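Local coordinates for protein superoxide dismutase (PDB 4FFK) that catalyses the dismutation of superoxide into dioxygen and hydrogen peroxide at a mononuclear iron site, as a member of the iron/manganese superoxide dismutase family, at residues A[41-46]-A[93-98]; A[63-66]-A[72-75]; A[146-151]-A[213-218]; A[181-186]-A[193-198]. All coordinates share one frame; numbering follows the deposited sequence.

Overall arrangement
Contacts 1, 3 and 4 are buried, whereas contact 2 lies at the surface, its centre about 28 Å from that of the chain. Contacts 1 and 2 both use helix 37-66: contact 1 joins it to helix 75-97 beside the iron, and contact 2 closes the far end of that helical hairpin with one CH-pi contact. Contacts 1 and 4 touch, sharing the iron, its bound water and a probable Tyr95-Tyr195 hydroxyl bond; aromatic rings and metal ligands dominate there. Contact 3, with its centre about 23 Å from that of contact 1, sets a strand tyrosine against aliphatic groups at the end of helix 205-216.

Contact 1 of 4, residues A[41-46]-A[93-98]; sequences RYHHDK and TLYWLN. With FE (Fe (III) ion), chain B.
His43 and Trp96 meet edge to face, the six-membered ring of Trp96 turning its edge toward a face of the imidazole with the planes at 75°. Followed outward, His43 first brings CB to 3.6 Å from Trp96 CH2. Its CG then lies 3.4 Å from the same CH2, which sits over the imidazole toward its rim. ND1 gives its hydrogen to water 1, 2.7 Å away in the plane of the ring, and that water also bonds Tyr95 OH. CE1 comes within 3.5 Å of Tyr95 CE1, the two rings being obliquely inclined. At the tip, NE2 binds the iron at 2.1 Å. With CG anti to the backbone N (chi1 -161°), the imidazole extends between the helices toward the metal. His92, Asp178, His182 and water 2 complete the iron site, the three-histidine, one-aspartate set of this superoxide dismutase family. Trp96 is held between two neighbours: Tyr95 CD1 lies over one face of its indole, and His44 CD2 over the opposite face, 3.4 Å from Trp96 NE1. That indole nitrogen is hydrogen-bonded to His48 ND1. His44 is fixed at both nitrogens, ND1 donating to Asp45 OD2 at 2.9 Å and NE2 bonding to Pro22 O. Tyr95 OH continues the polar chain to Tyr195. The aromatic cluster thus fills the space between helix 37-66 and helix 75-97, whose segments 41-46 and 93-97 run at 134° to each other, while strand 172-178 packs against Tyr95 through Asp178 and helix 205-216 touches Leu94 and Leu97.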
loop_
_atom_site.group_PDB
_atom_site.type_symbol
_atom_site.label_atom_id
_atom_site.label_comp_id
_atom_site.label_asym_id
_atom_site.label_seq_id
_atom_site.Cartn_x
_atom_site.Cartn_y
_atom_site.Cartn_z
ATOM N N ARG A 41 -19.644 -19.184 9.461
ATOM C CA ARG A 41 -19.692 -18.729 10.877
ATOM C C ARG A 41 -18.470 -17.845 11.185
ATOM O O ARG A 41 -18.606 -16.712 11.667
ATOM C CB ARG A 41 -19.708 -19.905 11.806
ATOM C CG ARG A 41 -21.123 -20.529 11.856
ATOM C CD ARG A 41 -21.252 -21.539 13.021
ATOM N NE ARG A 41 -20.191 -22.539 13.058
ATOM C CZ ARG A 41 -20.195 -23.686 12.358
ATOM N NH1 ARG A 41 -19.190 -24.531 12.463
ATOM N NH2 ARG A 41 -21.174 -23.963 11.533
ATOM N N TYR A 42 -17.287 -18.343 10.859
ATOM C CA TYR A 42 -16.089 -17.527 11.129
ATOM C C TYR A 42 -16.122 -16.268 10.292
ATOM O O TYR A 42 -15.899 -15.191 10.789
ATOM C CB TYR A 42 -14.775 -18.272 10.895
ATOM C CG TYR A 42 -14.495 -19.205 12.014
ATOM C CD1 TYR A 42 -13.859 -18.772 13.154
ATOM C CD2 TYR A 42 -14.989 -20.539 11.969
ATOM C CE1 TYR A 42 -13.638 -19.601 14.193
ATOM C CE2 TYR A 42 -14.800 -21.393 13.063
ATOM C CZ TYR A 42 -14.100 -20.913 14.151
ATOM O OH TYR A 42 -13.834 -21.717 15.236
ATOM N N HIS A 43 -16.387 -16.444 9.003
ATOM C CA HIS A 43 -16.238 -15.384 8.055
ATOM C C HIS A 43 -17.256 -14.295 8.294
ATOM O O HIS A 43 -16.905 -13.119 8.363
ATOM C CB HIS A 43 -16.364 -15.933 6.654
ATOM C CG HIS A 43 -15.778 -15.019 5.626
ATOM N ND1 HIS A 43 -15.652 -15.380 4.298
ATOM C CD2 HIS A 43 -15.315 -13.748 5.725
ATOM C CE1 HIS A 43 -15.102 -14.377 3.622
ATOM N NE2 HIS A 43 -14.861 -13.391 4.472
ATOM N N HIS A 44 -18.521 -14.692 8.536
ATOM C CA HIS A 44 -19.505 -13.705 8.706
ATOM C C HIS A 44 -19.551 -13.163 10.114
ATOM O O HIS A 44 -19.599 -11.960 10.291
ATOM C CB HIS A 44 -20.906 -14.209 8.283
ATOM C CG HIS A 44 -21.974 -13.201 8.517
ATOM N ND1 HIS A 44 -22.485 -12.942 9.774
ATOM C CD2 HIS A 44 -22.614 -12.384 7.664
ATOM C CE1 HIS A 44 -23.390 -11.993 9.673
ATOM N NE2 HIS A 44 -23.478 -11.627 8.408
ATOM N N ASP A 45 -19.538 -14.041 11.102
ATOM C CA ASP A 45 -19.905 -13.642 12.442
ATOM C C ASP A 45 -18.673 -13.201 13.166
ATOM O O ASP A 45 -18.777 -12.613 14.239
ATOM C CB ASP A 45 -20.430 -14.828 13.283
ATOM C CG ASP A 45 -21.690 -15.434 12.766
ATOM O OD1 ASP A 45 -21.986 -16.626 13.166
ATOM O OD2 ASP A 45 -22.393 -14.774 12.021
ATOM N N LYS A 46 -17.486 -13.498 12.614
ATOM C CA LYS A 46 -16.278 -13.036 13.278
ATOM C C LYS A 46 -15.508 -12.045 12.429
ATOM O O LYS A 46 -15.345 -10.909 12.833
ATOM C CB LYS A 46 -15.407 -14.188 13.706
ATOM C CG LYS A 46 -16.179 -15.088 14.675
ATOM C CD LYS A 46 -15.245 -16.082 15.178
ATOM C CE LYS A 46 -15.511 -16.238 16.655
ATOM N NZ LYS A 46 -16.195 -17.502 16.841
ATOM N N THR A 93 -20.405 -7.407 2.872
ATOM C CA THR A 93 -21.827 -7.279 2.616
ATOM C C THR A 93 -22.192 -7.636 1.171
ATOM O O THR A 93 -23.129 -8.400 0.938
ATOM C CB THR A 93 -22.296 -5.907 2.944
ATOM O OG1 THR A 93 -22.029 -5.680 4.328
ATOM C CG2 THR A 93 -23.791 -5.812 2.657
ATOM N N LEU A 94 -21.443 -7.090 0.223
ATOM C CA LEU A 94 -21.574 -7.438 -1.200
ATOM C C LEU A 94 -21.328 -8.910 -1.417
ATOM O O LEU A 94 -22.155 -9.639 -2.038
ATOM C CB LEU A 94 -20.568 -6.628 -2.014
ATOM C CG LEU A 94 -20.566 -6.823 -3.520
ATOM C CD1 LEU A 94 -21.968 -6.547 -4.063
ATOM C CD2 LEU A 94 -19.555 -5.849 -4.134
ATOM N N TYR A 95 -20.187 -9.368 -0.943
ATOM C CA TYR A 95 -19.824 -10.763 -1.081
ATOM C C TYR A 95 -20.972 -11.720 -0.701
ATOM O O TYR A 95 -21.280 -12.606 -1.474
ATOM C CB TYR A 95 -18.661 -11.014 -0.170
ATOM C CG TYR A 95 -18.111 -12.390 -0.150
ATOM C CD1 TYR A 95 -18.042 -13.093 1.041
ATOM C CD2 TYR A 95 -17.508 -12.940 -1.303
ATOM C CE1 TYR A 95 -17.485 -14.316 1.098
ATOM C CE2 TYR A 95 -16.899 -14.158 -1.236
ATOM C CZ TYR A 95 -16.941 -14.857 -0.046
ATOM O OH TYR A 95 -16.363 -16.063 0.029
ATOM N N TRP A 96 -21.561 -11.549 0.478
ATOM C CA TRP A 96 -22.667 -12.473 0.868
ATOM C C TRP A 96 -23.830 -12.387 -0.064
ATOM O O TRP A 96 -24.453 -13.426 -0.357
ATOM C CB TRP A 96 -23.174 -12.175 2.262
ATOM C CG TRP A 96 -22.120 -11.994 3.274
ATOM C CD1 TRP A 96 -21.963 -10.916 4.091
ATOM C CD2 TRP A 96 -21.115 -12.925 3.629
ATOM N NE1 TRP A 96 -20.946 -11.132 4.955
ATOM C CE2 TRP A 96 -20.368 -12.335 4.686
ATOM C CE3 TRP A 96 -20.732 -14.179 3.151
ATOM C CZ2 TRP A 96 -19.275 -12.968 5.265
ATOM C CZ3 TRP A 96 -19.650 -14.818 3.749
ATOM C CH2 TRP A 96 -18.936 -14.193 4.789
ATOM N N LEU A 97 -24.163 -11.169 -0.475
ATOM C CA LEU A 97 -25.334 -10.893 -1.332
ATOM C C LEU A 97 -25.141 -11.498 -2.709
ATOM O O LEU A 97 -26.112 -11.920 -3.399
ATOM C CB LEU A 97 -25.599 -9.395 -1.427
ATOM C CG LEU A 97 -26.132 -8.748 -0.136
ATOM C CD1 LEU A 97 -26.094 -7.222 -0.322
ATOM C CD2 LEU A 97 -27.614 -9.251 0.207
ATOM N N ASN A 98 -23.894 -11.590 -3.114
ATOM C CA ASN A 98 -23.554 -12.088 -4.407
ATOM C C ASN A 98 -23.631 -13.619 -4.518
ATOM O O ASN A 98 -23.375 -14.147 -5.565
ATOM C CB ASN A 98 -22.096 -11.743 -4.720
ATOM C CG ASN A 98 -21.869 -10.278 -5.057
ATOM O OD1 ASN A 98 -20.741 -9.788 -4.902
ATOM N ND2 ASN A 98 -22.895 -9.582 -5.573
HETATM FE FE FE B . -13.400 -11.901 4.169
HETATM O O HOH W 1 -16.062 -17.374 2.596
HETATM O O HOH W 2 -11.976 -10.518 3.653
#

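Contact 2 of 4, residues A[63-66]-A[72-75]; sequences EKYL and DIDV
Tyr65 lays one face of its ring against Ile73, whose CG2 methyl stands over the centre of the ring. This is a well-aligned CH-pi contact: CG2 is 3.6 Å from the Tyr65 ring centroid and only 9° off the ring normal. The methyl therefore addresses the whole ring, with Tyr65 CG, CD2 and CE2 at similar range and CD2 nearest at 3.6 Å. Ile73 CB follows over the CG-CD2 side, and the other, extended branch of the isoleucine runs toward the root of the tyrosine, where Ile73 CD1 is 3.9 Å from Tyr65 CB. With Ile73 CG1 anti to its own N (chi1 -173°), CG2 falls between N and the carbonyl carbon and faces the ring. Asp72 adds a looser touch through its backbone, its C lying 4.0 Å from Tyr65 CD2. An alanine at Tyr65 removes the ring over which Ile73 CG2 sits and would probably open a gap between helix end and loop. The contact closes the turn from helix 37-66 into helix 75-97, whose first turn is capped by Asp74 OD1 on Ala77 N. Lys129 and Leu130 of a third subunit pack on Tyr65 and Ile73. No hydrogen bond joins the two segments, so dispersion and the fit of a methyl to a ring face carry the cohesion of this surface contact.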
loop_
_atom_site.group_PDB
_atom_site.type_symbol
_atom_site.label_atom_id
_atom_site.label_comp_id
_atom_site.label_asym_id
_atom_site.label_seq_id
_atom_site.Cartn_x
_atom_site.Cartn_y
_atom_site.Cartn_z
ATOM N N GLU A 63 -15.935 11.004 16.634
ATOM C CA GLU A 63 -16.994 11.616 17.410
ATOM C C GLU A 63 -16.469 12.246 18.683
ATOM O O GLU A 63 -16.812 13.414 18.978
ATOM C CB GLU A 63 -18.012 10.539 17.764
ATOM C CG GLU A 63 -19.301 11.055 18.303
ATOM C CD GLU A 63 -20.298 9.914 18.255
ATOM O OE1 GLU A 63 -20.179 9.026 19.122
ATOM O OE2 GLU A 63 -21.080 9.859 17.303
ATOM N N LYS A 64 -15.656 11.504 19.420
ATOM C CA LYS A 64 -15.125 11.921 20.713
ATOM C C LYS A 64 -14.235 13.168 20.518
ATOM O O LYS A 64 -14.391 14.213 21.184
ATOM C CB LYS A 64 -14.315 10.800 21.355
ATOM C CG LYS A 64 -15.188 9.657 22.015
ATOM C CD LYS A 64 -14.376 8.860 22.989
ATOM C CE LYS A 64 -15.308 8.132 23.944
ATOM N NZ LYS A 64 -14.557 7.272 24.922
ATOM N N TYR A 65 -13.350 13.070 19.532
ATOM C CA TYR A 65 -12.628 14.246 19.097
ATOM C C TYR A 65 -13.523 15.443 18.759
ATOM O O TYR A 65 -13.279 16.534 19.268
ATOM C CB TYR A 65 -11.763 13.897 17.897
ATOM C CG TYR A 65 -11.181 15.116 17.256
ATOM C CD1 TYR A 65 -11.721 15.624 16.071
ATOM C CD2 TYR A 65 -10.080 15.761 17.831
ATOM C CE1 TYR A 65 -11.175 16.755 15.471
ATOM C CE2 TYR A 65 -9.533 16.899 17.228
ATOM C CZ TYR A 65 -10.094 17.383 16.052
ATOM O OH TYR A 65 -9.559 18.502 15.407
ATOM N N LEU A 66 -14.533 15.252 17.925
ATOM C CA LEU A 66 -15.377 16.349 17.419
ATOM C C LEU A 66 -16.296 16.947 18.477
ATOM O O LEU A 66 -16.652 18.146 18.397
ATOM C CB LEU A 66 -16.242 15.878 16.279
ATOM C CG LEU A 66 -15.488 15.667 14.966
ATOM C CD1 LEU A 66 -16.384 14.860 14.136
ATOM C CD2 LEU A 66 -15.181 16.988 14.327
ATOM N N ASP A 72 -6.832 15.608 20.949
ATOM C CA ASP A 72 -6.256 15.433 19.640
ATOM C C ASP A 72 -6.661 14.079 19.050
ATOM O O ASP A 72 -7.008 13.131 19.751
ATOM C CB ASP A 72 -4.730 15.619 19.676
ATOM C CG ASP A 72 -4.329 17.049 20.081
ATOM O OD1 ASP A 72 -5.027 18.032 19.661
ATOM O OD2 ASP A 72 -3.311 17.182 20.798
ATOM N N ILE A 73 -6.670 14.030 17.735
ATOM C CA ILE A 73 -6.938 12.768 17.051
ATOM C C ILE A 73 -5.840 12.651 16.015
ATOM O O ILE A 73 -5.385 13.661 15.449
ATOM C CB ILE A 73 -8.290 12.837 16.349
ATOM C CG1 ILE A 73 -8.691 11.466 15.773
ATOM C CG2 ILE A 73 -8.325 13.913 15.254
ATOM C CD1 ILE A 73 -10.095 11.520 15.238
ATOM N N ASP A 74 -5.449 11.412 15.745
ATOM C CA ASP A 74 -4.518 11.133 14.653
ATOM C C ASP A 74 -5.404 10.914 13.481
ATOM O O ASP A 74 -6.009 9.826 13.313
ATOM C CB ASP A 74 -3.745 9.904 15.063
ATOM C CG ASP A 74 -2.735 9.434 14.046
ATOM O OD1 ASP A 74 -2.778 9.857 12.877
ATOM O OD2 ASP A 74 -1.889 8.619 14.483
ATOM N N VAL A 75 -5.563 11.951 12.665
ATOM C CA VAL A 75 -6.575 11.905 11.627
ATOM C C VAL A 75 -6.160 10.847 10.581
ATOM O O VAL A 75 -7.009 10.234 9.980
ATOM C CB VAL A 75 -6.766 13.260 10.945
ATOM C CG1 VAL A 75 -5.418 13.835 10.412
ATOM C CG2 VAL A 75 -7.790 13.215 9.873
#

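Contact 3 of 4, residues A[146-151]-A[213-218]; sequences LAYDPV and QKALNT
Ala215 O, lying 3.4 Å from Tyr148 CE2, is gripped by two donors of one residue: Thr218 OG1 at 2.8 Å and Thr218 N at 3.1 Å. The hydroxyl approaches with a C=O...donor angle of 138° and is tilted 16° from the carbonyl plane. These bonds tie down the last turn of the helix, just where Asn217 leaves helical geometry, and hold the carbonyl beside the tyrosine ring. Across the contact the meeting is apolar. Ala215 CB lies 3.6 Å from Tyr148 CD2 and also reaches Tyr148 CB and CG. Leu216 meets the CE1 side of the ring obliquely by its CD2 methyl, which lies 3.8 Å from Tyr148 CE1 and close to CZ and OH as well. Although Leu216 CB points away from the strand, its CG lies beside the backbone N (chi1 -79°) and the branch end returns to the ring. The two side chains cross at about a right angle. Tyr148 itself has CG anti to its N, which carries the ring out from the strand to the helix. Next along the chain, Asp149 OD1 accepts from Val151 N at 2.9 Å in an Asx turn, reached from above the carboxylate plane. Asp149 also bonds Tyr19 and Tyr86 of a third subunit. Tyr148 thus joins the end of the central strand 142-148 to the C-terminal end of helix 205-216, and Ile172 of the adjoining strand 172-178 packs on Ala215, Thr218 and Pro150.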
loop_
_atom_site.group_PDB
_atom_site.type_symbol
_atom_site.label_atom_id
_atom_site.label_comp_id
_atom_site.label_asym_id
_atom_site.label_seq_id
_atom_site.Cartn_x
_atom_site.Cartn_y
_atom_site.Cartn_z
ATOM N N LEU A 146 -16.098 -7.195 -9.989
ATOM C CA LEU A 146 -16.623 -6.809 -11.291
ATOM C C LEU A 146 -17.359 -5.528 -10.991
ATOM O O LEU A 146 -18.212 -5.525 -10.133
ATOM C CB LEU A 146 -17.636 -7.865 -11.816
ATOM C CG LEU A 146 -18.198 -7.385 -13.188
ATOM C CD1 LEU A 146 -17.177 -7.078 -14.280
ATOM C CD2 LEU A 146 -19.131 -8.442 -13.655
ATOM N N ALA A 147 -16.932 -4.425 -11.590
ATOM C CA ALA A 147 -17.513 -3.145 -11.294
ATOM C C ALA A 147 -18.078 -2.497 -12.544
ATOM O O ALA A 147 -17.660 -2.779 -13.676
ATOM C CB ALA A 147 -16.471 -2.226 -10.686
ATOM N N TYR A 148 -18.996 -1.600 -12.282
ATOM C CA TYR A 148 -19.556 -0.742 -13.313
ATOM C C TYR A 148 -18.826 0.602 -13.247
ATOM O O TYR A 148 -18.753 1.186 -12.156
ATOM C CB TYR A 148 -21.038 -0.553 -13.015
ATOM C CG TYR A 148 -21.670 0.468 -13.964
ATOM C CD1 TYR A 148 -21.827 0.168 -15.323
ATOM C CD2 TYR A 148 -22.108 1.729 -13.491
ATOM C CE1 TYR A 148 -22.397 1.100 -16.201
ATOM C CE2 TYR A 148 -22.686 2.655 -14.358
ATOM C CZ TYR A 148 -22.830 2.321 -15.705
ATOM O OH TYR A 148 -23.383 3.226 -16.594
ATOM N N ASP A 149 -18.311 1.078 -14.376
ATOM C CA ASP A 149 -17.663 2.378 -14.432
ATOM C C ASP A 149 -18.674 3.445 -14.903
ATOM O O ASP A 149 -18.976 3.490 -16.073
ATOM C CB ASP A 149 -16.515 2.363 -15.407
ATOM C CG ASP A 149 -15.949 3.741 -15.637
ATOM O OD1 ASP A 149 -16.209 4.643 -14.765
ATOM O OD2 ASP A 149 -15.218 3.891 -16.625
ATOM N N PRO A 150 -19.201 4.259 -13.988
ATOM C CA PRO A 150 -20.199 5.284 -14.403
ATOM C C PRO A 150 -19.696 6.242 -15.467
ATOM O O PRO A 150 -20.522 6.852 -16.182
ATOM C CB PRO A 150 -20.501 6.046 -13.113
ATOM C CG PRO A 150 -19.942 5.191 -12.020
ATOM C CD PRO A 150 -18.801 4.443 -12.589
ATOM N N VAL A 151 -18.387 6.419 -15.581
ATOM C CA VAL A 151 -17.856 7.378 -16.518
ATOM C C VAL A 151 -18.109 6.884 -17.913
ATOM O O VAL A 151 -18.391 7.677 -18.816
ATOM C CB VAL A 151 -16.328 7.554 -16.354
ATOM C CG1 VAL A 151 -15.747 8.321 -17.516
ATOM C CG2 VAL A 151 -15.993 8.219 -14.981
ATOM N N GLN A 213 -28.439 -3.012 -12.512
ATOM C CA GLN A 213 -29.552 -2.132 -12.905
ATOM C C GLN A 213 -29.506 -0.824 -12.129
ATOM O O GLN A 213 -29.586 0.235 -12.753
ATOM C CB GLN A 213 -30.925 -2.818 -12.770
ATOM C CG GLN A 213 -31.129 -3.931 -13.790
ATOM C CD GLN A 213 -31.186 -3.429 -15.224
ATOM O OE1 GLN A 213 -31.453 -2.262 -15.480
ATOM N NE2 GLN A 213 -30.922 -4.317 -16.170
ATOM N N LYS A 214 -29.386 -0.920 -10.801
ATOM C CA LYS A 214 -29.190 0.244 -9.918
ATOM C C LYS A 214 -28.006 1.092 -10.355
ATOM O O LYS A 214 -28.111 2.320 -10.406
ATOM C CB LYS A 214 -28.975 -0.164 -8.466
ATOM C CG LYS A 214 -30.202 -0.289 -7.609
ATOM C CD LYS A 214 -30.507 -1.744 -7.340
ATOM C CE LYS A 214 -30.207 -2.147 -5.913
ATOM N NZ LYS A 214 -31.299 -1.694 -5.033
ATOM N N ALA A 215 -26.879 0.447 -10.655
ATOM C CA ALA A 215 -25.674 1.166 -11.118
ATOM C C ALA A 215 -25.927 1.948 -12.398
ATOM O O ALA A 215 -25.523 3.109 -12.522
ATOM C CB ALA A 215 -24.498 0.216 -11.316
ATOM N N LEU A 216 -26.594 1.293 -13.348
ATOM C CA LEU A 216 -26.936 1.894 -14.633
ATOM C C LEU A 216 -27.771 3.166 -14.489
ATOM O O LEU A 216 -27.676 4.079 -15.325
ATOM C CB LEU A 216 -27.707 0.889 -15.491
ATOM C CG LEU A 216 -26.876 -0.173 -16.193
ATOM C CD1 LEU A 216 -27.825 -1.194 -16.807
ATOM C CD2 LEU A 216 -25.949 0.456 -17.248
ATOM N N ASN A 217 -28.564 3.210 -13.423
ATOM C CA ASN A 217 -29.451 4.337 -13.091
ATOM C C ASN A 217 -28.957 5.259 -11.944
ATOM O O ASN A 217 -29.735 6.016 -11.356
ATOM C CB ASN A 217 -30.854 3.796 -12.766
ATOM C CG ASN A 217 -31.743 3.679 -14.006
ATOM O OD1 ASN A 217 -31.341 3.161 -15.069
ATOM N ND2 ASN A 217 -32.974 4.174 -13.871
ATOM N N THR A 218 -27.673 5.175 -11.606
ATOM C CA THR A 218 -27.085 6.149 -10.701
ATOM C C THR A 218 -26.656 7.361 -11.536
ATOM O O THR A 218 -26.118 7.214 -12.646
ATOM C CB THR A 218 -25.869 5.610 -9.943
ATOM O OG1 THR A 218 -24.844 5.241 -10.892
ATOM C CG2 THR A 218 -26.262 4.419 -9.077
#

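Contact 4 of 4, residues A[181-186]-A[193-198]; sequences EHAYYI and AKYVDS. With FE (Fe (III) ion), chain B.
Tyr184 and Tyr195 provide the aromatic part of this contact. Tyr184 CB lies over a face of the Tyr195 ring, 3.7 Å from its centroid, a CH-pi contact set toward the rim and closest to Tyr195 CG at 3.4 Å. The rings themselves are oblique, their planes at 31°, with Tyr184 CD2 3.5 Å from Tyr195 CD2. Tyr184 takes a chi1 of 56°, which puts its CG between N and the carbonyl carbon and its ring beneath Glu181 O. The aliphatic part is Ala183 CB, 4.0 Å from Tyr195 CZ and 3.6 Å from its OH. Polar bonds reach beyond the two segments: Tyr195 OH bonds Asp178 O, and Tyr184 OH bonds Arg192. A phenylalanine in place of Tyr195 would probably leave Asp178 O and Tyr95 OH without this hydroxyl partner. Metal bonding belongs to His182, whose NE2 holds the iron at 2.1 Å, while its ND1 is bonded to Glu181 of a second subunit. Helix 192-199 is therefore packed on Ala183 and Tyr184, the residues after the ligand His182, which is consistent with a second-shell place for Tyr195: it has no bond to iron but reaches the backbone of the iron ligand Asp178.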
loop_
_atom_site.group_PDB
_atom_site.type_symbol
_atom_site.label_atom_id
_atom_site.label_comp_id
_atom_site.label_asym_id
_atom_site.label_seq_id
_atom_site.Cartn_x
_atom_site.Cartn_y
_atom_site.Cartn_z
ATOM N N GLU A 181 -7.401 -15.174 2.933
ATOM C CA GLU A 181 -7.318 -16.603 3.195
ATOM C C GLU A 181 -8.475 -17.101 4.022
ATOM O O GLU A 181 -8.905 -18.244 3.909
ATOM C CB GLU A 181 -6.035 -16.871 3.895
ATOM C CG GLU A 181 -4.882 -16.778 2.869
ATOM C CD GLU A 181 -3.541 -16.716 3.490
ATOM O OE1 GLU A 181 -3.397 -16.336 4.672
ATOM O OE2 GLU A 181 -2.565 -17.069 2.803
ATOM N N HIS A 182 -8.987 -16.256 4.915
ATOM C CA HIS A 182 -10.078 -16.756 5.750
ATOM C C HIS A 182 -11.361 -17.099 4.977
ATOM O O HIS A 182 -12.163 -17.870 5.493
ATOM C CB HIS A 182 -10.421 -15.798 6.877
ATOM C CG HIS A 182 -10.960 -14.524 6.399
ATOM N ND1 HIS A 182 -10.287 -13.339 6.589
ATOM C CD2 HIS A 182 -12.070 -14.228 5.677
ATOM C CE1 HIS A 182 -10.973 -12.359 6.048
ATOM N NE2 HIS A 182 -12.082 -12.864 5.507
ATOM N N ALA A 183 -11.487 -16.604 3.750
ATOM C CA ALA A 183 -12.662 -16.873 2.946
ATOM C C ALA A 183 -12.635 -18.348 2.558
ATOM O O ALA A 183 -13.686 -18.916 2.279
ATOM C CB ALA A 183 -12.714 -15.973 1.707
ATOM N N TYR A 184 -11.454 -18.953 2.549
ATOM C CA TYR A 184 -11.345 -20.308 1.935
ATOM C C TYR A 184 -10.520 -21.264 2.687
ATOM O O TYR A 184 -10.517 -22.462 2.389
ATOM C CB TYR A 184 -10.861 -20.207 0.500
ATOM C CG TYR A 184 -9.562 -19.497 0.294
ATOM C CD1 TYR A 184 -8.385 -20.138 0.492
ATOM C CD2 TYR A 184 -9.523 -18.165 -0.147
ATOM C CE1 TYR A 184 -7.144 -19.525 0.261
ATOM C CE2 TYR A 184 -8.283 -17.531 -0.320
ATOM C CZ TYR A 184 -7.125 -18.217 -0.158
ATOM O OH TYR A 184 -5.910 -17.684 -0.373
ATOM N N TYR A 185 -9.758 -20.789 3.669
ATOM C CA TYR A 185 -8.755 -21.644 4.239
ATOM C C TYR A 185 -9.339 -22.858 4.938
ATOM O O TYR A 185 -8.672 -23.899 4.995
ATOM C CB TYR A 185 -7.833 -20.909 5.249
ATOM C CG TYR A 185 -6.430 -21.314 5.077
ATOM C CD1 TYR A 185 -5.691 -20.829 4.006
ATOM C CD2 TYR A 185 -5.821 -22.229 5.924
ATOM C CE1 TYR A 185 -4.387 -21.233 3.803
ATOM C CE2 TYR A 185 -4.507 -22.637 5.712
ATOM C CZ TYR A 185 -3.809 -22.156 4.661
ATOM O OH TYR A 185 -2.520 -22.547 4.480
ATOM N N ILE A 186 -10.515 -22.706 5.516
ATOM C CA ILE A 186 -11.068 -23.844 6.267
ATOM C C ILE A 186 -11.411 -24.949 5.278
ATOM O O ILE A 186 -11.244 -26.138 5.583
ATOM C CB ILE A 186 -12.327 -23.452 7.000
ATOM C CG1 ILE A 186 -11.996 -22.460 8.142
ATOM C CG2 ILE A 186 -13.078 -24.767 7.587
ATOM C CD1 ILE A 186 -13.244 -21.665 8.513
ATOM N N ALA A 193 -7.225 -21.099 -5.735
ATOM C CA ALA A 193 -7.685 -21.269 -7.113
ATOM C C ALA A 193 -8.936 -22.167 -7.140
ATOM O O ALA A 193 -9.896 -21.905 -7.898
ATOM C CB ALA A 193 -6.600 -21.793 -7.975
ATOM N N LYS A 194 -8.927 -23.231 -6.331
ATOM C CA LYS A 194 -9.970 -24.212 -6.377
ATOM C C LYS A 194 -11.177 -23.580 -5.706
ATOM O O LYS A 194 -12.296 -23.727 -6.140
ATOM C CB LYS A 194 -9.540 -25.477 -5.623
ATOM C CG LYS A 194 -10.690 -26.450 -5.482
ATOM C CD LYS A 194 -10.186 -27.696 -4.766
ATOM C CE LYS A 194 -11.378 -28.520 -4.302
ATOM N NZ LYS A 194 -10.936 -29.911 -3.833
ATOM N N TYR A 195 -10.928 -22.759 -4.678
ATOM C CA TYR A 195 -12.021 -21.937 -4.166
ATOM C C TYR A 195 -12.677 -20.983 -5.161
ATOM O O TYR A 195 -13.918 -20.960 -5.311
ATOM C CB TYR A 195 -11.511 -21.201 -2.925
ATOM C CG TYR A 195 -12.256 -19.967 -2.565
ATOM C CD1 TYR A 195 -13.514 -20.019 -1.956
ATOM C CD2 TYR A 195 -11.670 -18.716 -2.800
ATOM C CE1 TYR A 195 -14.165 -18.875 -1.588
ATOM C CE2 TYR A 195 -12.350 -17.562 -2.473
ATOM C CZ TYR A 195 -13.554 -17.623 -1.875
ATOM O OH TYR A 195 -14.169 -16.449 -1.535
ATOM N N VAL A 196 -11.867 -20.189 -5.848
ATOM C CA VAL A 196 -12.427 -19.220 -6.781
ATOM C C VAL A 196 -13.218 -19.978 -7.889
ATOM O O VAL A 196 -14.321 -19.602 -8.257
ATOM C CB VAL A 196 -11.282 -18.425 -7.385
ATOM C CG1 VAL A 196 -11.813 -17.583 -8.520
ATOM C CG2 VAL A 196 -10.667 -17.533 -6.216
ATOM N N ASP A 197 -12.616 -21.058 -8.355
ATOM C CA ASP A 197 -13.250 -21.903 -9.405
ATOM C C ASP A 197 -14.619 -22.370 -8.976
ATOM O O ASP A 197 -15.571 -22.285 -9.760
ATOM C CB ASP A 197 -12.357 -23.112 -9.712
ATOM C CG ASP A 197 -11.167 -22.756 -10.543
ATOM O OD1 ASP A 197 -11.081 -21.612 -11.046
ATOM O OD2 ASP A 197 -10.297 -23.637 -10.731
ATOM N N SER A 198 -14.765 -22.820 -7.727
ATOM C CA SER A 198 -16.055 -23.308 -7.246
ATOM C C SER A 198 -17.009 -22.190 -6.897
ATOM O O SER A 198 -18.218 -22.321 -6.990
ATOM C CB SER A 198 -15.910 -24.215 -6.009
ATOM O OG SER A 198 -14.757 -25.015 -6.057
HETATM FE FE FE B . -13.400 -11.901 4.169
HETATM O O HOH W 2 -11.976 -10.518 3.653
#